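Local coordinates for proliferating cell nuclear antigen (Entamoeba histolytica, PDB 3P91), which probably encircles DNA as a sliding clamp and raises the processivity of DNA polymerase delta during leading-strand synthesis, at residues L55-T59 and D60-E64. Sequence-based numbering, arbitrary orientation.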
ATOM      1  N   LEU A  55     -30.471  -2.967   9.140  1.00 19.62           N
ATOM      2  CA  LEU A  55     -29.806  -4.264   9.182  1.00 20.37           C
ATOM      3  C   LEU A  55     -30.613  -5.309   9.922  1.00 21.91           C
ATOM      4  O   LEU A  55     -31.208  -5.043  10.964  1.00 21.42           O
ATOM      5  CB  LEU A  55     -28.427  -4.162   9.839  1.00 22.87           C
ATOM      6  CG  LEU A  55     -27.772  -5.484  10.278  1.00 21.71           C
ATOM      7  CD1 LEU A  55     -27.177  -6.254   9.099  1.00 19.75           C
ATOM      8  CD2 LEU A  55     -26.711  -5.235  11.340  1.00 18.56           C
ATOM      9  N   LEU A  56     -30.610  -6.515   9.378  1.00 21.58           N
ATOM     10  CA  LEU A  56     -31.164  -7.647  10.079  1.00 20.85           C
ATOM     11  C   LEU A  56     -30.262  -8.857   9.931  1.00 22.14           C
ATOM     12  O   LEU A  56     -30.137  -9.413   8.847  1.00 24.29           O
ATOM     13  CB  LEU A  56     -32.539  -7.984   9.536  1.00 20.75           C
ATOM     14  CG  LEU A  56     -33.102  -9.242  10.174  1.00 23.45           C
ATOM     15  CD1 LEU A  56     -33.216  -9.043  11.680  1.00 22.37           C
ATOM     16  CD2 LEU A  56     -34.445  -9.595   9.557  1.00 24.35           C
ATOM     17  N   ILE A  57     -29.617  -9.258  11.017  1.00 20.95           N
ATOM     18  CA  ILE A  57     -28.982 -10.559  11.032  1.00 21.58           C
ATOM     19  C   ILE A  57     -29.954 -11.539  11.666  1.00 22.49           C
ATOM     20  O   ILE A  57     -30.445 -11.313  12.764  1.00 23.70           O
ATOM     21  CB  ILE A  57     -27.668 -10.558  11.812  1.00 20.82           C
ATOM     22  CG1 ILE A  57     -26.815  -9.362  11.405  1.00 20.68           C
ATOM     23  CG2 ILE A  57     -26.920 -11.850  11.558  1.00 19.68           C
ATOM     24  CD1 ILE A  57     -25.558  -9.223  12.193  1.00 18.86           C
ATOM     25  N   GLU A  58     -30.240 -12.621  10.964  1.00 23.02           N
ATOM     26  CA  GLU A  58     -31.200 -13.594  11.446  1.00 23.70           C
ATOM     27  C   GLU A  58     -30.533 -14.662  12.287  1.00 25.93           C
ATOM     28  O   GLU A  58     -29.307 -14.804  12.259  1.00 25.02           O
ATOM     29  CB  GLU A  58     -31.891 -14.258  10.268  1.00 30.48           C
ATOM     30  CG  GLU A  58     -32.696 -13.310   9.405  1.00 33.23           C
ATOM     31  CD  GLU A  58     -33.747 -14.050   8.616  1.00 40.01           C
ATOM     32  OE1 GLU A  58     -34.903 -14.123   9.099  1.00 40.76           O
ATOM     33  OE2 GLU A  58     -33.400 -14.579   7.534  1.00 39.64           O
ATOM     34  N   THR A  59     -31.341 -15.432  13.014  1.00 24.59           N
ATOM     35  CA  THR A  59     -30.801 -16.462  13.902  1.00 24.99           C
ATOM     36  C   THR A  59     -30.140 -17.621  13.139  1.00 25.59           C
ATOM     37  O   THR A  59     -29.329 -18.358  13.703  1.00 24.43           O
ATOM     38  CB  THR A  59     -31.849 -16.971  14.954  1.00 25.93           C
ATOM     39  OG1 THR A  59     -32.990 -17.538  14.297  1.00 29.49           O
ATOM     40  CG2 THR A  59     -32.301 -15.835  15.870  1.00 20.18           C
ATOM     41  N   ASP A  60     -30.471 -17.751  11.853  1.00 25.01           N
ATOM     42  CA  ASP A  60     -29.861 -18.748  10.968  1.00 25.62           C
ATOM     43  C   ASP A  60     -28.392 -18.456  10.650  1.00 24.62           C
ATOM     44  O   ASP A  60     -27.700 -19.282  10.057  1.00 23.41           O
ATOM     45  CB  ASP A  60     -30.639 -18.844   9.655  1.00 28.61           C
ATOM     46  CG  ASP A  60     -31.842 -19.759   9.751  1.00 35.59           C
ATOM     47  OD1 ASP A  60     -32.934 -19.363   9.293  1.00 43.27           O
ATOM     48  OD2 ASP A  60     -31.696 -20.883  10.273  1.00 41.04           O
ATOM     49  N   ALA A  61     -27.927 -17.275  11.038  1.00 22.93           N
ATOM     50  CA  ALA A  61     -26.538 -16.891  10.822  1.00 22.77           C
ATOM     51  C   ALA A  61     -25.609 -17.414  11.930  1.00 21.98           C
ATOM     52  O   ALA A  61     -24.390 -17.275  11.848  1.00 20.49           O
ATOM     53  CB  ALA A  61     -26.432 -15.372  10.697  1.00 23.41           C
ATOM     54  N   PHE A  62     -26.201 -18.029  12.951  1.00 23.36           N
ATOM     55  CA  PHE A  62     -25.473 -18.459  14.134  1.00 21.10           C
ATOM     56  C   PHE A  62     -25.561 -19.960  14.356  1.00 22.81           C
ATOM     57  O   PHE A  62     -26.552 -20.597  14.004  1.00 22.68           O
ATOM     58  CB  PHE A  62     -26.022 -17.752  15.368  1.00 20.43           C
ATOM     59  CG  PHE A  62     -26.134 -16.271  15.212  1.00 21.76           C
ATOM     60  CD1 PHE A  62     -25.104 -15.440  15.617  1.00 22.31           C
ATOM     61  CD2 PHE A  62     -27.274 -15.703  14.658  1.00 23.14           C
ATOM     62  CE1 PHE A  62     -25.207 -14.065  15.468  1.00 22.16           C
ATOM     63  CE2 PHE A  62     -27.386 -14.335  14.508  1.00 21.41           C
ATOM     64  CZ  PHE A  62     -26.352 -13.513  14.911  1.00 21.35           C
ATOM     65  N   ASP A  63     -24.511 -20.514  14.952  1.00 22.82           N
ATOM     66  CA  ASP A  63     -24.520 -21.896  15.406  1.00 26.12           C
ATOM     67  C   ASP A  63     -25.177 -22.012  16.779  1.00 24.69           C
ATOM     68  O   ASP A  63     -25.807 -23.022  17.087  1.00 23.61           O
ATOM     69  CB  ASP A  63     -23.097 -22.450  15.452  1.00 26.43           C
ATOM     70  CG  ASP A  63     -22.598 -22.859  14.089  1.00 27.25           C
ATOM     71  OD1 ASP A  63     -21.382 -22.714  13.826  1.00 28.64           O
ATOM     72  OD2 ASP A  63     -23.430 -23.326  13.282  1.00 27.09           O
ATOM     73  N   GLU A  64     -25.009 -20.977  17.598  1.00 23.39           N
ATOM     74  CA  GLU A  64     -25.708 -20.862  18.878  1.00 23.79           C
ATOM     75  C   GLU A  64     -26.312 -19.472  18.992  1.00 24.03           C
ATOM     76  O   GLU A  64     -25.710 -18.488  18.545  1.00 23.89           O
ATOM     77  CB  GLU A  64     -24.759 -21.095  20.051  1.00 23.47           C
ATOM     78  CG  GLU A  64     -24.004 -22.401  19.984  1.00 27.72           C
ATOM     79  CD  GLU A  64     -23.048 -22.579  21.142  1.00 29.14           C
ATOM     80  OE1 GLU A  64     -22.590 -23.720  21.370  1.00 32.63           O
ATOM     81  OE2 GLU A  64     -22.757 -21.577  21.825  1.00 28.69           O
TER
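At I57 a chi1 of -47° leaves the branch methyl CG2 opposite the backbone N and beside the carbonyl carbon, where it reaches the turn, while F62, its CG beside the backbone N (chi1 -50°), brings its ring back alongside the turn, edge toward the E58 and T59 carbonyls, to meet it. I57 CG2 lies 3.8 Å from F62 CZ and 3.7 Å from A61 CB, so one methyl touches both the far end of the ring and the alanine; the two larger side chains cross at about a right angle. Between them the backbone makes a short 3-10 turn, a compact example of how a chain can leave one sheet and enter another. A61 N donates to E58 O (3.1 Å) and F62 N to T59 O (3.2 Å), both i to i+3 bonds, fairly straight at the hydrogen. E58 O also faces the edge of the F62 ring, 3.0 Å from CE2, so this carbonyl meets a polar N-H and an aromatic edge together. The turn links strand 52-57 of the large sheet to strand 62-66 at the border of another, where D63 and E64 form a classic beta bulge opposite K10. I57 packs against L16 and F17 of helix 14-25, and F62 lies among F11, F65 and I40, joining both sheets in the hydrophobic core of the N-terminal clamp domain.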